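PDB 3OM8: probable hydrolase from Pseudomonas aeruginosa, which probably hydrolyses an ester or lactone bond, perhaps that of 3-oxoadipate enol-lactone, as a member of the alpha/beta hydrolase family. Local coordinates for residues G103-Q108 with A124-W129; I118-L123 with E208-V213; A202-I207 with A231-G236. One frame throughout, in Å; residues are numbered along the deposited sequence.

All three contacts meet round helix 102-113 and the sheet strands 118-124 and 211-216. Contact 2 pairs these two strands; contact 1, with centres about 11 Å apart, joins the helix to the loop that leaves the first of them, and Gly104 O lies 3.5 Å from Leu123 CD2. Contact 3 is farther out, its centre about 19 Å from that of the chain, against about 7 Å for contact 1. Gln108 OE1 of contact 1 packs 3.8 Å from Leu204 CD2 of contact 3, while Thr211 OG1 of contact 2 is 3.8 Å from Ile234 CG2. Contact 1 holds Gly103 of the probable nucleophile elbow, and its Thr126 lies near, without touching, the probable triad Ser101, Asp219 and His246.

Contact 1 (G103-Q108 with A124-W129); sequences GGIVGQ and ANTSAW
The side-chain amide of Gln108 spans the gap between helix 102-113 and the loop that follows strand 118-124. Its NE2 donates to Ser127 O at 2.9 Å, with a nearly straight N-H...O angle of 166°. The acceptor lies close to the amide plane of Gln108, although the nitrogen itself stands above the plane of the Ser127 carbonyl. NE2 also donates to Gly104 O, one turn back in the helix, at 3.1 Å. Two bonds of the same nitrogen therefore fix the rotation of the amide. Gly104 O in turn is gripped from opposite faces of its carbonyl plane, by NE2 and by the backbone N of Gln108. The side chain reaches the loop with CG beside its own backbone N (chi1 -64°) and an extended chain beyond. This leaves OE1 against the methyl of Ala128, 3.4 Å from CB.

Thr126 approaches Gln108 from the opposite direction and lays its side chain over Gly104. Its CB is 3.9 Å from Gly104 CA, and the CA atoms of Gly104 and Thr126 come within 5.4 Å of each other. The Thr126 hydroxyl, turned opposite the backbone N (chi1 -168°), faces the start of the helix, where it is hydrogen-bonded to Ser101 O. Ile105 adds an apolar flank: its CG1 lies 3.7 Å from both Thr126 OG1 and Ser127 O. Ile230 of helix 224-233 packs on both Gln108 and Thr126.

Gly103 closes a GxSxG sequence, with Ser101 as its probable nucleophile, between strand 95-100 and helix 102-113. That placing is consistent with the nucleophile elbow of an alpha/beta hydrolase, which Thr126 braces from the neighbouring loop through its bond to Ser101 O.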
ATOM      1  N   GLY B 103      19.229  -4.294  -7.306  1.00 45.19           N
ATOM      2  CA  GLY B 103      19.340  -2.908  -7.741  1.00 40.70           C
ATOM      3  C   GLY B 103      18.772  -1.942  -6.703  1.00 47.79           C
ATOM      4  O   GLY B 103      19.267  -0.826  -6.529  1.00 50.31           O
ATOM      5  N   GLY B 104      17.728  -2.375  -6.007  1.00 46.43           N
ATOM      6  CA  GLY B 104      17.096  -1.545  -4.988  1.00 53.70           C
ATOM      7  C   GLY B 104      17.977  -1.378  -3.760  1.00 53.39           C
ATOM      8  O   GLY B 104      17.942  -0.333  -3.093  1.00 45.14           O
ATOM      9  N   ILE B 105      18.769  -2.414  -3.468  1.00 49.53           N
ATOM     10  CA  ILE B 105      19.708  -2.378  -2.351  1.00 49.02           C
ATOM     11  C   ILE B 105      20.852  -1.425  -2.696  1.00 51.20           C
ATOM     12  O   ILE B 105      21.283  -0.614  -1.868  1.00 48.04           O
ATOM     13  CB  ILE B 105      20.263  -3.779  -1.999  1.00 45.24           C
ATOM     14  CG1 ILE B 105      19.134  -4.791  -1.770  1.00 43.87           C
ATOM     15  CG2 ILE B 105      21.127  -3.708  -0.750  1.00 44.92           C
ATOM     16  CD1 ILE B 105      19.652  -6.192  -1.310  1.00 38.52           C
ATOM     17  N   VAL B 106      21.334  -1.514  -3.932  1.00 46.11           N
ATOM     18  CA  VAL B 106      22.284  -0.532  -4.428  1.00 43.70           C
ATOM     19  C   VAL B 106      21.707   0.880  -4.285  1.00 45.78           C
ATOM     20  O   VAL B 106      22.402   1.812  -3.880  1.00 51.97           O
ATOM     21  CB  VAL B 106      22.674  -0.811  -5.888  1.00 47.13           C
ATOM     22  CG1 VAL B 106      23.624   0.265  -6.398  1.00 43.90           C
ATOM     23  CG2 VAL B 106      23.330  -2.190  -6.002  1.00 48.18           C
ATOM     24  N   GLY B 107      20.425   1.026  -4.604  1.00 53.57           N
ATOM     25  CA  GLY B 107      19.747   2.301  -4.455  1.00 48.43           C
ATOM     26  C   GLY B 107      19.825   2.847  -3.042  1.00 49.88           C
ATOM     27  O   GLY B 107      20.198   4.002  -2.831  1.00 45.89           O
ATOM     28  N   GLN B 108      19.464   2.023  -2.065  1.00 48.08           N
ATOM     29  CA  GLN B 108      19.492   2.465  -0.677  1.00 52.80           C
ATOM     30  C   GLN B 108      20.906   2.876  -0.268  1.00 57.69           C
ATOM     31  O   GLN B 108      21.083   3.868   0.448  1.00 57.57           O
ATOM     32  CB  GLN B 108      18.971   1.367   0.243  1.00 52.82           C
ATOM     33  CG  GLN B 108      17.513   1.008   0.015  1.00 48.77           C
ATOM     34  CD  GLN B 108      17.172  -0.346   0.583  1.00 53.99           C
ATOM     35  OE1 GLN B 108      17.099  -0.520   1.795  1.00 55.73           O
ATOM     36  NE2 GLN B 108      16.975  -1.325  -0.295  1.00 53.92           N
ATOM     37  N   ALA B 124      12.107  -0.811  -6.145  1.00 46.65           N
ATOM     38  CA  ALA B 124      11.092  -1.784  -6.535  1.00 46.79           C
ATOM     39  C   ALA B 124      11.425  -3.179  -6.019  1.00 50.34           C
ATOM     40  O   ALA B 124      12.561  -3.634  -6.137  1.00 53.56           O
ATOM     41  CB  ALA B 124      10.935  -1.810  -8.048  1.00 47.04           C
ATOM     42  N   ASN B 125      10.428  -3.855  -5.456  1.00 46.87           N
ATOM     43  CA  ASN B 125      10.582  -5.228  -5.012  1.00 45.29           C
ATOM     44  C   ASN B 125      11.955  -5.436  -4.379  1.00 48.68           C
ATOM     45  O   ASN B 125      12.792  -6.187  -4.895  1.00 42.59           O
ATOM     46  CB  ASN B 125      10.413  -6.174  -6.200  1.00 51.76           C
ATOM     47  CG  ASN B 125       9.038  -6.066  -6.849  1.00 53.95           C
ATOM     48  OD1 ASN B 125       8.120  -6.805  -6.496  1.00 55.99           O
ATOM     49  ND2 ASN B 125       8.905  -5.164  -7.819  1.00 41.66           N
ATOM     50  N   THR B 126      12.191  -4.745  -3.273  1.00 45.28           N
ATOM     51  CA  THR B 126      13.492  -4.768  -2.643  1.00 44.52           C
ATOM     52  C   THR B 126      13.361  -4.852  -1.132  1.00 48.39           C
ATOM     53  O   THR B 126      12.269  -5.058  -0.595  1.00 52.80           O
ATOM     54  CB  THR B 126      14.335  -3.540  -3.029  1.00 43.78           C
ATOM     55  OG1 THR B 126      15.695  -3.744  -2.614  1.00 44.71           O
ATOM     56  CG2 THR B 126      13.785  -2.282  -2.366  1.00 36.70           C
ATOM     57  N   SER B 127      14.486  -4.685  -0.449  1.00 45.86           N
ATOM     58  CA  SER B 127      14.527  -4.885   0.983  1.00 44.93           C
ATOM     59  C   SER B 127      15.759  -4.230   1.580  1.00 51.50           C
ATOM     60  O   SER B 127      16.741  -3.979   0.882  1.00 55.10           O
ATOM     61  CB  SER B 127      14.517  -6.382   1.287  1.00 42.39           C
ATOM     62  OG  SER B 127      14.904  -6.633   2.621  1.00 46.89           O
ATOM     63  N   ALA B 128      15.697  -3.950   2.875  1.00 50.75           N
ATOM     64  CA  ALA B 128      16.833  -3.402   3.598  1.00 51.14           C
ATOM     65  C   ALA B 128      17.571  -4.491   4.371  1.00 53.77           C
ATOM     66  O   ALA B 128      18.625  -4.240   4.948  1.00 57.10           O
ATOM     67  CB  ALA B 128      16.382  -2.309   4.541  1.00 45.15           C
ATOM     68  N   TRP B 129      17.015  -5.697   4.385  1.00 47.04           N
ATOM     69  CA  TRP B 129      17.623  -6.794   5.131  1.00 47.59           C
ATOM     70  C   TRP B 129      16.984  -8.124   4.783  1.00 50.64           C
ATOM     71  O   TRP B 129      15.802  -8.340   5.044  1.00 48.42           O
ATOM     72  CB  TRP B 129      17.542  -6.549   6.638  1.00 50.14           C
ATOM     73  CG  TRP B 129      17.951  -7.738   7.473  1.00 52.70           C
ATOM     74  CD1 TRP B 129      19.223  -8.192   7.693  1.00 51.14           C
ATOM     75  CD2 TRP B 129      17.079  -8.614   8.204  1.00 51.60           C
ATOM     76  NE1 TRP B 129      19.192  -9.292   8.516  1.00 55.53           N
ATOM     77  CE2 TRP B 129      17.889  -9.570   8.844  1.00 59.16           C
ATOM     78  CE3 TRP B 129      15.692  -8.676   8.383  1.00 60.07           C
ATOM     79  CZ2 TRP B 129      17.359 -10.582   9.646  1.00 60.71           C
ATOM     80  CZ3 TRP B 129      15.166  -9.678   9.180  1.00 60.41           C
ATOM     81  CH2 TRP B 129      15.999 -10.620   9.798  1.00 63.41           C
TER

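Contact 2 (I118-L123 with E208-V213)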
ATOM      1  N   ILE B 118      22.227  11.574  -6.164  1.00 52.18           N
ATOM      2  CA  ILE B 118      20.877  11.063  -6.403  1.00 53.30           C
ATOM      3  C   ILE B 118      19.791  12.150  -6.317  1.00 58.88           C
ATOM      4  O   ILE B 118      19.722  12.909  -5.344  1.00 58.31           O
ATOM      5  CB  ILE B 118      20.499   9.946  -5.398  1.00 52.08           C
ATOM      6  CG1 ILE B 118      21.500   8.793  -5.437  1.00 56.07           C
ATOM      7  CG2 ILE B 118      19.091   9.445  -5.678  1.00 51.44           C
ATOM      8  CD1 ILE B 118      21.595   8.076  -6.778  1.00 56.94           C
ATOM      9  N   GLU B 119      18.943  12.216  -7.340  1.00 60.58           N
ATOM     10  CA  GLU B 119      17.786  13.113  -7.323  1.00 60.85           C
ATOM     11  C   GLU B 119      16.645  12.411  -6.607  1.00 53.84           C
ATOM     12  O   GLU B 119      16.563  12.436  -5.380  1.00 56.76           O
ATOM     13  CB  GLU B 119      17.362  13.486  -8.746  1.00 70.53           C
ATOM     14  CG  GLU B 119      17.491  14.968  -9.090  1.00 82.20           C
ATOM     15  CD  GLU B 119      16.420  15.807  -8.438  1.00 96.60           C
ATOM     16  OE1 GLU B 119      16.301  15.764  -7.196  1.00101.88           O
ATOM     17  OE2 GLU B 119      15.691  16.515  -9.165  1.00106.13           O
ATOM     18  N   ARG B 120      15.775  11.763  -7.375  1.00 43.35           N
ATOM     19  CA  ARG B 120      14.697  10.979  -6.783  1.00 42.90           C
ATOM     20  C   ARG B 120      14.981   9.478  -6.831  1.00 51.49           C
ATOM     21  O   ARG B 120      15.637   8.980  -7.752  1.00 51.07           O
ATOM     22  CB  ARG B 120      13.361  11.322  -7.434  1.00 46.50           C
ATOM     23  CG  ARG B 120      12.974  12.782  -7.199  1.00 48.02           C
ATOM     24  CD  ARG B 120      11.587  13.140  -7.717  1.00 46.24           C
ATOM     25  NE  ARG B 120      11.421  14.592  -7.753  1.00 49.10           N
ATOM     26  CZ  ARG B 120      10.336  15.225  -8.194  1.00 51.38           C
ATOM     27  NH1 ARG B 120      10.306  16.547  -8.185  1.00 53.66           N
ATOM     28  NH2 ARG B 120       9.284  14.545  -8.641  1.00 40.73           N
ATOM     29  N   LEU B 121      14.491   8.761  -5.827  1.00 50.00           N
ATOM     30  CA  LEU B 121      14.832   7.356  -5.664  1.00 48.61           C
ATOM     31  C   LEU B 121      13.598   6.461  -5.718  1.00 48.24           C
ATOM     32  O   LEU B 121      12.630   6.667  -4.979  1.00 49.44           O
ATOM     33  CB  LEU B 121      15.581   7.161  -4.343  1.00 41.84           C
ATOM     34  CG  LEU B 121      16.058   5.780  -3.914  1.00 52.97           C
ATOM     35  CD1 LEU B 121      17.215   5.268  -4.819  1.00 42.33           C
ATOM     36  CD2 LEU B 121      16.492   5.848  -2.448  1.00 49.03           C
ATOM     37  N   VAL B 122      13.629   5.481  -6.616  1.00 41.97           N
ATOM     38  CA  VAL B 122      12.601   4.447  -6.668  1.00 43.43           C
ATOM     39  C   VAL B 122      13.205   3.088  -6.295  1.00 50.99           C
ATOM     40  O   VAL B 122      14.276   2.713  -6.784  1.00 49.41           O
ATOM     41  CB  VAL B 122      11.938   4.363  -8.049  1.00 43.47           C
ATOM     42  CG1 VAL B 122      10.744   3.407  -8.009  1.00 40.89           C
ATOM     43  CG2 VAL B 122      11.483   5.757  -8.505  1.00 47.38           C
ATOM     44  N   LEU B 123      12.517   2.374  -5.411  1.00 47.48           N
ATOM     45  CA  LEU B 123      12.969   1.092  -4.905  1.00 45.83           C
ATOM     46  C   LEU B 123      11.883   0.067  -5.174  1.00 50.03           C
ATOM     47  O   LEU B 123      10.844   0.080  -4.515  1.00 54.01           O
ATOM     48  CB  LEU B 123      13.203   1.201  -3.402  1.00 47.23           C
ATOM     49  CG  LEU B 123      14.142   2.330  -2.986  1.00 45.85           C
ATOM     50  CD1 LEU B 123      14.237   2.433  -1.470  1.00 41.46           C
ATOM     51  CD2 LEU B 123      15.521   2.114  -3.600  1.00 40.84           C
ATOM     52  N   GLU B 208      17.462  11.261   2.935  1.00 61.69           N
ATOM     53  CA  GLU B 208      16.727  12.500   2.700  1.00 61.12           C
ATOM     54  C   GLU B 208      16.417  12.747   1.223  1.00 63.26           C
ATOM     55  O   GLU B 208      16.094  13.869   0.836  1.00 69.70           O
ATOM     56  CB  GLU B 208      17.459  13.705   3.310  1.00 64.33           C
ATOM     57  CG  GLU B 208      18.967  13.753   3.066  1.00 72.53           C
ATOM     58  CD  GLU B 208      19.336  14.237   1.668  1.00 81.38           C
ATOM     59  OE1 GLU B 208      19.455  15.463   1.466  1.00 83.85           O
ATOM     60  OE2 GLU B 208      19.525  13.387   0.774  1.00 84.74           O
ATOM     61  N   ARG B 209      16.516  11.703   0.403  1.00 56.88           N
ATOM     62  CA  ARG B 209      16.052  11.781  -0.978  1.00 56.09           C
ATOM     63  C   ARG B 209      14.568  11.399  -1.029  1.00 55.65           C
ATOM     64  O   ARG B 209      14.116  10.532  -0.272  1.00 51.12           O
ATOM     65  CB  ARG B 209      16.856  10.850  -1.905  1.00 53.81           C
ATOM     66  CG  ARG B 209      18.384  11.026  -1.872  1.00 57.02           C
ATOM     67  CD  ARG B 209      18.794  12.490  -1.755  1.00 62.58           C
ATOM     68  NE  ARG B 209      18.275  13.276  -2.860  1.00 69.82           N
ATOM     69  CZ  ARG B 209      17.811  14.516  -2.756  1.00 68.33           C
ATOM     70  NH1 ARG B 209      17.358  15.127  -3.837  1.00 71.54           N
ATOM     71  NH2 ARG B 209      17.800  15.148  -1.587  1.00 63.61           N
ATOM     72  N   PRO B 210      13.801  12.046  -1.920  1.00 49.23           N
ATOM     73  CA  PRO B 210      12.412  11.620  -2.097  1.00 46.63           C
ATOM     74  C   PRO B 210      12.400  10.183  -2.568  1.00 48.56           C
ATOM     75  O   PRO B 210      13.066   9.866  -3.543  1.00 53.26           O
ATOM     76  CB  PRO B 210      11.900  12.536  -3.213  1.00 43.61           C
ATOM     77  CG  PRO B 210      12.789  13.741  -3.146  1.00 48.93           C
ATOM     78  CD  PRO B 210      14.141  13.198  -2.770  1.00 48.44           C
ATOM     79  N   THR B 211      11.644   9.334  -1.888  1.00 47.30           N
ATOM     80  CA  THR B 211      11.657   7.915  -2.173  1.00 50.41           C
ATOM     81  C   THR B 211      10.278   7.339  -2.464  1.00 49.75           C
ATOM     82  O   THR B 211       9.352   7.518  -1.686  1.00 51.10           O
ATOM     83  CB  THR B 211      12.247   7.146  -0.983  1.00 52.42           C
ATOM     84  OG1 THR B 211      13.546   7.666  -0.675  1.00 53.12           O
ATOM     85  CG2 THR B 211      12.344   5.671  -1.308  1.00 50.11           C
ATOM     86  N   LEU B 212      10.156   6.630  -3.582  1.00 51.60           N
ATOM     87  CA  LEU B 212       8.984   5.807  -3.855  1.00 45.64           C
ATOM     88  C   LEU B 212       9.358   4.331  -3.703  1.00 55.09           C
ATOM     89  O   LEU B 212      10.361   3.884  -4.256  1.00 52.70           O
ATOM     90  CB  LEU B 212       8.472   6.047  -5.273  1.00 40.17           C
ATOM     91  CG  LEU B 212       7.419   5.055  -5.769  1.00 48.68           C
ATOM     92  CD1 LEU B 212       6.131   5.192  -4.946  1.00 50.55           C
ATOM     93  CD2 LEU B 212       7.113   5.269  -7.251  1.00 45.94           C
ATOM     94  N   VAL B 213       8.552   3.584  -2.956  1.00 55.46           N
ATOM     95  CA  VAL B 213       8.748   2.149  -2.801  1.00 45.00           C
ATOM     96  C   VAL B 213       7.616   1.374  -3.469  1.00 46.88           C
ATOM     97  O   VAL B 213       6.444   1.574  -3.143  1.00 51.48           O
ATOM     98  CB  VAL B 213       8.779   1.740  -1.325  1.00 40.99           C
ATOM     99  CG1 VAL B 213       8.989   0.237  -1.204  1.00 40.93           C
ATOM    100  CG2 VAL B 213       9.853   2.492  -0.583  1.00 39.32           C
TER
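Leu121, Val122 and Leu123 pair in parallel with Thr211, Leu212 and Val213, joining two neighbouring strands of the alpha/beta hydrolase sheet. The short strand axes approach to 4.7 Å and their directions differ by 16°. Leu121 N donates to Pro210 O, Leu121 O accepts from Leu212 N at 2.8 Å, and Leu212 O receives Leu123 N. Side chains in register share a face: Val122 CG1 and Leu212 CD2 lie side by side, 4.2 Å apart, under Phe263 of helix 253-264. On the other face, Leu123 CD1 meets Thr211 CG2 at 3.8 Å, toward helix 102-113.

The looser, partly exposed side is that of Glu119, Arg209 and Pro210; Arg120 beside them is buried, its NH2 bonded to Ala205 O of the third subunit. Arg209, bent at chi2 (-39°) and chi3 (-59°), folds back over Pro210 and turns its guanidinium to the carbonyls of the turn. Its NE donates to Ile118 O at 2.9 Å, while its bonds to Glu119 O are weak. Glu119 and Glu208 form long salt bridges with it, which probably offset the nearby positive charge of Arg94. The bend places Pro210 CD over the centre of one guanidinium face, 3.8 Å above its plane, with Glu119 OE1 in that plane at the edge.

Contact 3 (A202-I207 with A231-G236)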
ATOM      1  N   ALA B 202      18.493   0.025  10.316  1.00 63.12           N
ATOM      2  CA  ALA B 202      18.729   1.066  11.312  1.00 61.33           C
ATOM      3  C   ALA B 202      19.260   2.372  10.712  1.00 62.58           C
ATOM      4  O   ALA B 202      19.368   3.385  11.407  1.00 65.47           O
ATOM      5  CB  ALA B 202      19.686   0.550  12.387  1.00 58.20           C
ATOM      6  N   GLN B 203      19.586   2.346   9.424  1.00 55.48           N
ATOM      7  CA  GLN B 203      20.206   3.486   8.767  1.00 50.47           C
ATOM      8  C   GLN B 203      19.230   4.242   7.874  1.00 56.91           C
ATOM      9  O   GLN B 203      19.483   5.391   7.509  1.00 60.12           O
ATOM     10  CB  GLN B 203      21.389   3.026   7.917  1.00 57.13           C
ATOM     11  CG  GLN B 203      22.494   2.316   8.696  1.00 60.23           C
ATOM     12  CD  GLN B 203      23.496   1.633   7.786  1.00 65.20           C
ATOM     13  OE1 GLN B 203      23.627   0.409   7.799  1.00 67.50           O
ATOM     14  NE2 GLN B 203      24.207   2.421   6.987  1.00 64.42           N
ATOM     15  N   LEU B 204      18.125   3.597   7.514  1.00 49.89           N
ATOM     16  CA  LEU B 204      17.174   4.199   6.585  1.00 50.04           C
ATOM     17  C   LEU B 204      16.730   5.606   7.015  1.00 56.53           C
ATOM     18  O   LEU B 204      16.618   6.508   6.181  1.00 54.68           O
ATOM     19  CB  LEU B 204      15.958   3.295   6.401  1.00 51.09           C
ATOM     20  CG  LEU B 204      16.246   1.924   5.795  1.00 50.71           C
ATOM     21  CD1 LEU B 204      14.945   1.194   5.539  1.00 43.27           C
ATOM     22  CD2 LEU B 204      17.065   2.066   4.514  1.00 46.22           C
ATOM     23  N   ALA B 205      16.501   5.792   8.312  1.00 61.46           N
ATOM     24  CA  ALA B 205      16.011   7.073   8.834  1.00 67.54           C
ATOM     25  C   ALA B 205      16.879   8.265   8.417  1.00 66.60           C
ATOM     26  O   ALA B 205      16.461   9.409   8.540  1.00 59.85           O
ATOM     27  CB  ALA B 205      15.872   7.021  10.355  1.00 62.83           C
ATOM     28  N   ARG B 206      18.079   7.992   7.916  1.00 66.14           N
ATOM     29  CA  ARG B 206      19.004   9.054   7.525  1.00 70.79           C
ATOM     30  C   ARG B 206      18.758   9.547   6.108  1.00 67.84           C
ATOM     31  O   ARG B 206      19.151  10.653   5.760  1.00 69.65           O
ATOM     32  CB  ARG B 206      20.456   8.580   7.642  1.00 73.91           C
ATOM     33  CG  ARG B 206      20.895   8.213   9.051  1.00 81.28           C
ATOM     34  CD  ARG B 206      22.221   7.462   9.033  1.00 91.84           C
ATOM     35  NE  ARG B 206      22.528   6.893  10.344  1.00104.07           N
ATOM     36  CZ  ARG B 206      23.423   5.933  10.558  1.00112.22           C
ATOM     37  NH1 ARG B 206      23.630   5.480  11.789  1.00111.62           N
ATOM     38  NH2 ARG B 206      24.109   5.420   9.542  1.00115.40           N
ATOM     39  N   ILE B 207      18.128   8.716   5.286  1.00 61.98           N
ATOM     40  CA  ILE B 207      17.895   9.067   3.891  1.00 56.97           C
ATOM     41  C   ILE B 207      17.017  10.319   3.761  1.00 59.86           C
ATOM     42  O   ILE B 207      15.972  10.429   4.403  1.00 59.54           O
ATOM     43  CB  ILE B 207      17.266   7.893   3.130  1.00 51.83           C
ATOM     44  CG1 ILE B 207      18.293   6.773   2.977  1.00 52.77           C
ATOM     45  CG2 ILE B 207      16.743   8.344   1.766  1.00 47.20           C
ATOM     46  CD1 ILE B 207      17.739   5.494   2.418  1.00 51.27           C
ATOM     47  N   ALA B 231       9.438   2.103   3.366  1.00 53.56           N
ATOM     48  CA  ALA B 231       8.592   3.283   3.219  1.00 50.74           C
ATOM     49  C   ALA B 231       8.343   3.915   4.581  1.00 57.53           C
ATOM     50  O   ALA B 231       8.461   5.125   4.737  1.00 60.56           O
ATOM     51  CB  ALA B 231       7.258   2.933   2.530  1.00 44.47           C
ATOM     52  N   ALA B 232       8.024   3.079   5.566  1.00 56.08           N
ATOM     53  CA  ALA B 232       7.730   3.538   6.922  1.00 57.67           C
ATOM     54  C   ALA B 232       8.932   4.179   7.613  1.00 58.93           C
ATOM     55  O   ALA B 232       8.780   4.905   8.595  1.00 66.57           O
ATOM     56  CB  ALA B 232       7.207   2.384   7.762  1.00 55.56           C
ATOM     57  N   SER B 233      10.123   3.923   7.095  1.00 49.58           N
ATOM     58  CA  SER B 233      11.343   4.336   7.779  1.00 57.55           C
ATOM     59  C   SER B 233      11.937   5.616   7.204  1.00 57.71           C
ATOM     60  O   SER B 233      12.640   6.344   7.896  1.00 59.94           O
ATOM     61  CB  SER B 233      12.390   3.211   7.736  1.00 57.11           C
ATOM     62  OG  SER B 233      11.956   2.069   8.455  1.00 57.55           O
ATOM     63  N   ILE B 234      11.666   5.880   5.931  1.00 55.96           N
ATOM     64  CA  ILE B 234      12.246   7.034   5.251  1.00 59.71           C
ATOM     65  C   ILE B 234      11.274   8.216   5.273  1.00 61.26           C
ATOM     66  O   ILE B 234      10.137   8.105   4.815  1.00 60.52           O
ATOM     67  CB  ILE B 234      12.629   6.692   3.788  1.00 53.21           C
ATOM     68  CG1 ILE B 234      13.715   5.614   3.751  1.00 54.93           C
ATOM     69  CG2 ILE B 234      13.099   7.936   3.042  1.00 53.02           C
ATOM     70  CD1 ILE B 234      13.996   5.064   2.363  1.00 52.27           C
ATOM     71  N   ALA B 235      11.721   9.342   5.817  1.00 61.42           N
ATOM     72  CA  ALA B 235      10.871  10.522   5.921  1.00 61.32           C
ATOM     73  C   ALA B 235      10.308  10.890   4.551  1.00 59.10           C
ATOM     74  O   ALA B 235      11.063  11.088   3.599  1.00 60.75           O
ATOM     75  CB  ALA B 235      11.648  11.686   6.511  1.00 59.53           C
ATOM     76  N   GLY B 236       8.980  10.945   4.454  1.00 51.88           N
ATOM     77  CA  GLY B 236       8.314  11.374   3.233  1.00 49.31           C
ATOM     78  C   GLY B 236       8.226  10.346   2.116  1.00 56.20           C
ATOM     79  O   GLY B 236       7.799  10.664   1.005  1.00 53.74           O
TER
HETATM   80  O   HOH W   1      14.399   9.722   6.476  1.00 57.13           O
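A water molecule is gripped by three backbone groups across the contact: it donates to Ile207 O at 2.7 Å and to Ala205 O at 2.9 Å, and accepts from Ala235 N at 2.8 Å. With two acceptors on one segment and the donor on the other, it joins the turn at 204-207 to the chain leaving helix 224-233. Direct contact beside it is mainly apolar. Ala205 CA reaches Ser233 O in a CA-H...O contact, and Leu204 CB packs against Ser233 CB at 3.8 Å. The Ser233 hydroxyl bonds back to Leu229 O in its own helix, leaving its methylene to meet Leu204.

Deeper in, Ile207 and Ile234 meet at an angle through two pairs of methyl groups. Both hold CG1 beside the backbone N (chi1 -70° and -63°) with an extended chain, which carries CD1 out past CG1 to meet its counterpart at 3.8 Å, while CG2 meets CG2 at 3.9 Å. Ala111 and Leu112 of helix 102-113 pack on Ile207, and Thr211 on Ile234, closing a small apolar core. The arrangement joins the connection entering strand 211-216 to the end of the helix after it, at the periphery of the alpha/beta hydrolase fold.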